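Local atomic coordinates of glutathione S-transferase family protein (Populus trichocarpa, PDB entry 5F06), a protein that probably conjugates glutathione to electrophilic substrates, releasing a halide anion, as a Phi-class glutathione transferase that takes part in detoxification. Residues 95-99 and 157-163; 102-107 and 143-147. All blocks are in the same frame, centred on the assembly; numbering follows the deposited sequence.

Both contacts use helix 90-120, the long helix of the all-helical part of this glutathione transferase, with their centres about 13 Å apart. Along the chain contact 2 is nested inside contact 1: residues 102-107 and 143-147 both fall between residues 95-99 and 157-163. Contact 1 holds the loop that follows helix 130-153, and contact 2 joins that helix itself to helix 90-120. They meet where Tyr147 of contact 2 packs against Leu157 and Trp99 of contact 1. Each also reaches the second subunit, so the same helix serves both the interior of the domain and the dimer interface, where contact 2 comes close to bound glutathione.

Contact 1: residues 95-99 and 157-163; sequences SVKVW and LAGDFYS
Residues 95-99 form a turn of helix, and the irregular loop 157-163 curls against its side, closest at Ser95 and Ala158, whose CA atoms are 5.2 Å apart. Gly159 lets the loop turn back with backbone angles at which a CB would crowd the carbonyl oxygen of Ala158 and run into the Phe161 ring. With chi1 at -174°, Ser95 swings OG away from its own backbone N and gives a hydrogen bond to Ala158 O, 2.7 Å from OG, the donor tilted 18° from the carbonyl plane. The Trp99 indole stands flat against the loop backbone: Leu157 O lies 3.3 Å above one ring face, nearer the ring's border than its middle, while Val98 CG1 covers the opposite face. Trp99 NE1 is not bonded to this oxygen, which accepts from Lys150 instead. The loop leads from helix 130-153 into helix 164-167 of the C-terminal domain, and Ser163 is the N-cap of the latter, its OG capping Ala165 N. Ser163 CB also rests 3.5 Å from Val96 CG2. That same methyl lies in the plane of the Phe161 ring, at its edge, 3.8 Å from CE1, and also packs 4.0 Å from Ala158 CB.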
loop_
_atom_site.group_PDB
_atom_site.type_symbol
_atom_site.label_atom_id
_atom_site.label_comp_id
_atom_site.label_asym_id
_atom_site.label_seq_id
_atom_site.Cartn_x
_atom_site.Cartn_y
_atom_site.Cartn_z
ATOM N N SER A 95 6.517 12.190 -6.670
ATOM C CA SER A 95 5.098 12.489 -6.539
ATOM C C SER A 95 4.240 11.266 -6.857
ATOM O O SER A 95 3.214 11.033 -6.219
ATOM C CB SER A 95 4.715 13.649 -7.458
ATOM O OG SER A 95 3.379 14.049 -7.235
ATOM N N VAL A 96 4.659 10.485 -7.845
ATOM C CA VAL A 96 3.950 9.259 -8.178
ATOM C C VAL A 96 3.954 8.331 -6.967
ATOM O O VAL A 96 2.924 7.750 -6.633
ATOM C CB VAL A 96 4.568 8.552 -9.408
ATOM C CG1 VAL A 96 3.976 7.145 -9.603
ATOM C CG2 VAL A 96 4.348 9.387 -10.656
ATOM N N LYS A 97 5.098 8.218 -6.292
ATOM C CA LYS A 97 5.199 7.367 -5.104
ATOM C C LYS A 97 4.225 7.820 -4.018
ATOM O O LYS A 97 3.622 6.995 -3.326
ATOM C CB LYS A 97 6.629 7.365 -4.551
ATOM C CG LYS A 97 7.634 6.649 -5.433
ATOM C CD LYS A 97 9.014 6.577 -4.788
ATOM C CE LYS A 97 9.968 5.729 -5.619
ATOM N NZ LYS A 97 9.429 4.358 -5.865
ATOM N N VAL A 98 4.072 9.134 -3.872
ATOM C CA VAL A 98 3.159 9.679 -2.878
ATOM C C VAL A 98 1.736 9.218 -3.166
ATOM O O VAL A 98 1.060 8.676 -2.291
ATOM C CB VAL A 98 3.211 11.221 -2.840
ATOM C CG1 VAL A 98 2.106 11.789 -1.959
ATOM C CG2 VAL A 98 4.575 11.692 -2.342
ATOM N N TRP A 99 1.291 9.403 -4.404
ATOM C CA TRP A 99 -0.108 9.187 -4.720
ATOM C C TRP A 99 -0.449 7.723 -4.997
ATOM O O TRP A 99 -1.619 7.355 -4.908
ATOM C CB TRP A 99 -0.510 10.092 -5.887
ATOM C CG TRP A 99 -0.554 11.511 -5.416
ATOM C CD1 TRP A 99 0.452 12.430 -5.488
ATOM C CD2 TRP A 99 -1.642 12.158 -4.741
ATOM N NE1 TRP A 99 0.053 13.612 -4.913
ATOM C CE2 TRP A 99 -1.226 13.473 -4.450
ATOM C CE3 TRP A 99 -2.925 11.756 -4.364
ATOM C CZ2 TRP A 99 -2.053 14.389 -3.804
ATOM C CZ3 TRP A 99 -3.743 12.667 -3.720
ATOM C CH2 TRP A 99 -3.304 13.966 -3.444
ATOM N N LEU A 157 -3.376 13.013 -10.637
ATOM C CA LEU A 157 -3.125 13.053 -9.201
ATOM C C LEU A 157 -1.696 13.455 -8.834
ATOM O O LEU A 157 -1.493 14.204 -7.878
ATOM C CB LEU A 157 -3.448 11.696 -8.567
ATOM C CG LEU A 157 -4.931 11.304 -8.480
ATOM C CD1 LEU A 157 -5.055 9.867 -7.999
ATOM C CD2 LEU A 157 -5.732 12.239 -7.569
ATOM N N ALA A 158 -0.707 12.965 -9.578
ATOM C CA ALA A 158 0.693 13.204 -9.219
ATOM C C ALA A 158 1.276 14.435 -9.907
ATOM O O ALA A 158 2.404 14.835 -9.612
ATOM C CB ALA A 158 1.535 11.980 -9.551
ATOM N N GLY A 159 0.513 15.023 -10.825
ATOM C CA GLY A 159 0.991 16.137 -11.625
ATOM C C GLY A 159 0.219 16.244 -12.927
ATOM O O GLY A 159 -0.831 15.618 -13.083
ATOM N N ASP A 160 0.740 17.034 -13.865
ATOM C CA ASP A 160 0.094 17.228 -15.163
ATOM C C ASP A 160 0.509 16.133 -16.146
ATOM O O ASP A 160 0.769 16.397 -17.319
ATOM C CB ASP A 160 0.432 18.616 -15.724
ATOM C CG ASP A 160 -0.254 19.737 -14.959
ATOM O OD1 ASP A 160 -1.449 19.588 -14.623
ATOM O OD2 ASP A 160 0.401 20.765 -14.688
ATOM N N PHE A 161 0.571 14.902 -15.646
ATOM C CA PHE A 161 0.884 13.728 -16.457
ATOM C C PHE A 161 0.164 12.519 -15.881
ATOM O O PHE A 161 0.051 12.381 -14.662
ATOM C CB PHE A 161 2.390 13.468 -16.487
ATOM C CG PHE A 161 3.015 13.426 -15.122
ATOM C CD1 PHE A 161 3.045 12.246 -14.393
ATOM C CD2 PHE A 161 3.550 14.573 -14.554
ATOM C CE1 PHE A 161 3.605 12.211 -13.134
ATOM C CE2 PHE A 161 4.113 14.541 -13.294
ATOM C CZ PHE A 161 4.139 13.358 -12.585
ATOM N N TYR A 162 -0.334 11.654 -16.757
ATOM C CA TYR A 162 -0.873 10.372 -16.329
ATOM C C TYR A 162 0.254 9.542 -15.719
ATOM O O TYR A 162 1.385 9.580 -16.206
ATOM C CB TYR A 162 -1.511 9.646 -17.508
ATOM C CG TYR A 162 -2.176 8.334 -17.163
ATOM C CD1 TYR A 162 -3.373 8.303 -16.460
ATOM C CD2 TYR A 162 -1.621 7.126 -17.562
ATOM C CE1 TYR A 162 -3.991 7.109 -16.156
ATOM C CE2 TYR A 162 -2.232 5.924 -17.260
ATOM C CZ TYR A 162 -3.415 5.920 -16.561
ATOM O OH TYR A 162 -4.023 4.721 -16.265
ATOM N N SER A 163 -0.043 8.811 -14.648
ATOM C CA SER A 163 0.964 7.966 -14.011
ATOM C C SER A 163 0.371 6.702 -13.391
ATOM O O SER A 163 -0.839 6.480 -13.431
ATOM C CB SER A 163 1.709 8.753 -12.934
ATOM O OG SER A 163 0.978 8.768 -11.722
#

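Contact 2: residues 102-107 and 143-147; sequences VESHRY and VLDIY
In the helical domain of this Phi-class transferase, helices 90-120 and 130-153 pack through Tyr107 and Tyr147, with Val102, Val143 and Leu144 around them. The segments run roughly antiparallel, at 138°, with their axes 11.6 Å apart at closest approach, a separation bridged by large side chains. With CG anti to its carbonyl carbon (chi1 -80°), Tyr147 reaches across from helix 130-153, its ring end passing between Val102 and Tyr107. Val102 CG1 meets it from the opposite direction, in the ring plane and at the edge, 3.4 Å from Tyr147 OH. The two tyrosine side chains cross at about a right angle, yet their ring planes lie within 12° of each other. The rings are displaced, with centroids 5.5 Å apart, so there is little stacking. They touch mainly through Tyr107 CD2 on Tyr147 CE2, at 3.5 Å. Leu144 CD2 closes on the edge of the Tyr107 ring, 3.7 Å from CE2. Both phenol ends are held by polar partners, Tyr107 OH by Thr173 and Tyr147 OH by His169, whose ring also meets both tyrosines. In place of Tyr147, an alanine is likely to leave His169 without its hydroxyl mate and open a gap between Val102 and Tyr107. Helix 90-120 widens here into a pi-type turn, Val102 O accepting from both Arg106 N and Tyr107 N. Val143 CG2 sits 3.7 Å from Arg106 O, while the Arg106 side chain extends to the second subunit, where it forms a salt bridge with Glu65 and a hydrogen bond with Gln52, and touches bound glutathione. From the same helix, Glu103 forms a salt bridge with Arg67, a glutathione-binding residue of its own chain.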
loop_
_atom_site.group_PDB
_atom_site.type_symbol
_atom_site.label_atom_id
_atom_site.label_comp_id
_atom_site.label_asym_id
_atom_site.label_seq_id
_atom_site.Cartn_x
_atom_site.Cartn_y
_atom_site.Cartn_z
ATOM N N VAL A 102 -1.195 6.890 -1.519
ATOM C CA VAL A 102 -2.513 7.416 -1.185
ATOM C C VAL A 102 -3.589 6.435 -1.646
ATOM O O VAL A 102 -4.548 6.173 -0.926
ATOM C CB VAL A 102 -2.751 8.805 -1.820
ATOM C CG1 VAL A 102 -4.228 9.208 -1.747
ATOM C CG2 VAL A 102 -1.886 9.845 -1.135
ATOM N N GLU A 103 -3.421 5.886 -2.844
ATOM C CA GLU A 103 -4.376 4.911 -3.364
ATOM C C GLU A 103 -4.421 3.663 -2.486
ATOM O O GLU A 103 -5.499 3.133 -2.199
ATOM C CB GLU A 103 -4.029 4.533 -4.805
ATOM C CG GLU A 103 -5.098 3.689 -5.513
ATOM C CD GLU A 103 -4.966 2.197 -5.255
ATOM O OE1 GLU A 103 -3.825 1.721 -5.054
ATOM O OE2 GLU A 103 -6.003 1.495 -5.263
ATOM N N SER A 104 -3.255 3.200 -2.047
ATOM C CA SER A 104 -3.180 1.988 -1.239
ATOM C C SER A 104 -3.788 2.149 0.156
ATOM O O SER A 104 -4.469 1.243 0.644
ATOM C CB SER A 104 -1.726 1.534 -1.099
ATOM O OG SER A 104 -1.236 1.028 -2.326
ATOM N N HIS A 105 -3.536 3.285 0.801
ATOM C CA HIS A 105 -3.856 3.429 2.226
ATOM C C HIS A 105 -5.047 4.329 2.516
ATOM O O HIS A 105 -5.516 4.375 3.656
ATOM C CB HIS A 105 -2.634 3.954 2.981
ATOM C CG HIS A 105 -1.485 2.997 2.986
ATOM N ND1 HIS A 105 -1.351 2.002 3.929
ATOM C CD2 HIS A 105 -0.433 2.867 2.146
ATOM C CE1 HIS A 105 -0.255 1.309 3.677
ATOM N NE2 HIS A 105 0.318 1.812 2.599
ATOM N N ARG A 106 -5.535 5.033 1.498
ATOM C CA ARG A 106 -6.665 5.944 1.673
ATOM C C ARG A 106 -7.815 5.665 0.696
ATOM O O ARG A 106 -8.958 5.522 1.123
ATOM C CB ARG A 106 -6.188 7.390 1.541
ATOM C CG ARG A 106 -5.092 7.737 2.545
ATOM C CD ARG A 106 -4.762 9.209 2.572
ATOM N NE ARG A 106 -3.795 9.520 3.628
ATOM C CZ ARG A 106 -4.113 9.743 4.900
ATOM N NH1 ARG A 106 -5.379 9.691 5.300
ATOM N NH2 ARG A 106 -3.162 10.019 5.780
ATOM N N TYR A 107 -7.529 5.564 -0.599
ATOM C CA TYR A 107 -8.584 5.331 -1.580
ATOM C C TYR A 107 -9.101 3.885 -1.530
ATOM O O TYR A 107 -10.306 3.658 -1.393
ATOM C CB TYR A 107 -8.088 5.662 -2.989
ATOM C CG TYR A 107 -9.177 5.787 -4.037
ATOM C CD1 TYR A 107 -9.602 4.681 -4.766
ATOM C CD2 TYR A 107 -9.762 7.014 -4.316
ATOM C CE1 TYR A 107 -10.589 4.793 -5.733
ATOM C CE2 TYR A 107 -10.746 7.138 -5.282
ATOM C CZ TYR A 107 -11.153 6.027 -5.988
ATOM O OH TYR A 107 -12.136 6.153 -6.943
ATOM N N VAL A 143 -12.115 11.319 0.995
ATOM C CA VAL A 143 -10.914 11.155 0.187
ATOM C C VAL A 143 -11.082 11.939 -1.111
ATOM O O VAL A 143 -10.169 12.647 -1.543
ATOM C CB VAL A 143 -10.623 9.674 -0.130
ATOM C CG1 VAL A 143 -9.430 9.548 -1.067
ATOM C CG2 VAL A 143 -10.368 8.903 1.152
ATOM N N LEU A 144 -12.259 11.827 -1.723
ATOM C CA LEU A 144 -12.496 12.460 -3.015
ATOM C C LEU A 144 -12.581 13.978 -2.905
ATOM O O LEU A 144 -12.407 14.677 -3.903
ATOM C CB LEU A 144 -13.768 11.912 -3.663
ATOM C CG LEU A 144 -13.666 10.502 -4.253
ATOM C CD1 LEU A 144 -15.019 10.079 -4.818
ATOM C CD2 LEU A 144 -12.585 10.397 -5.331
ATOM N N ASP A 145 -12.861 14.492 -1.709
ATOM C CA ASP A 145 -12.837 15.935 -1.490
ATOM C C ASP A 145 -11.413 16.459 -1.659
ATOM O O ASP A 145 -11.196 17.545 -2.196
ATOM C CB ASP A 145 -13.366 16.298 -0.102
ATOM C CG ASP A 145 -14.870 16.128 0.023
ATOM O OD1 ASP A 145 -15.571 16.065 -1.011
ATOM O OD2 ASP A 145 -15.355 16.077 1.172
ATOM N N ILE A 146 -10.443 15.679 -1.196
ATOM C CA ILE A 146 -9.038 16.039 -1.354
ATOM C C ILE A 146 -8.628 15.900 -2.822
ATOM O O ILE A 146 -7.888 16.737 -3.347
ATOM C CB ILE A 146 -8.126 15.162 -0.470
ATOM C CG1 ILE A 146 -8.515 15.289 1.006
ATOM C CG2 ILE A 146 -6.650 15.533 -0.668
ATOM C CD1 ILE A 146 -8.342 16.686 1.590
ATOM N N TYR A 147 -9.107 14.843 -3.478
ATOM C CA TYR A 147 -8.833 14.628 -4.900
ATOM C C TYR A 147 -9.360 15.792 -5.738
ATOM O O TYR A 147 -8.707 16.245 -6.676
ATOM C CB TYR A 147 -9.462 13.320 -5.394
ATOM C CG TYR A 147 -8.681 12.065 -5.053
ATOM C CD1 TYR A 147 -7.848 12.012 -3.941
ATOM C CD2 TYR A 147 -8.773 10.933 -5.853
ATOM C CE1 TYR A 147 -7.131 10.864 -3.634
ATOM C CE2 TYR A 147 -8.064 9.784 -5.552
ATOM C CZ TYR A 147 -7.248 9.752 -4.441
ATOM O OH TYR A 147 -6.539 8.604 -4.150
#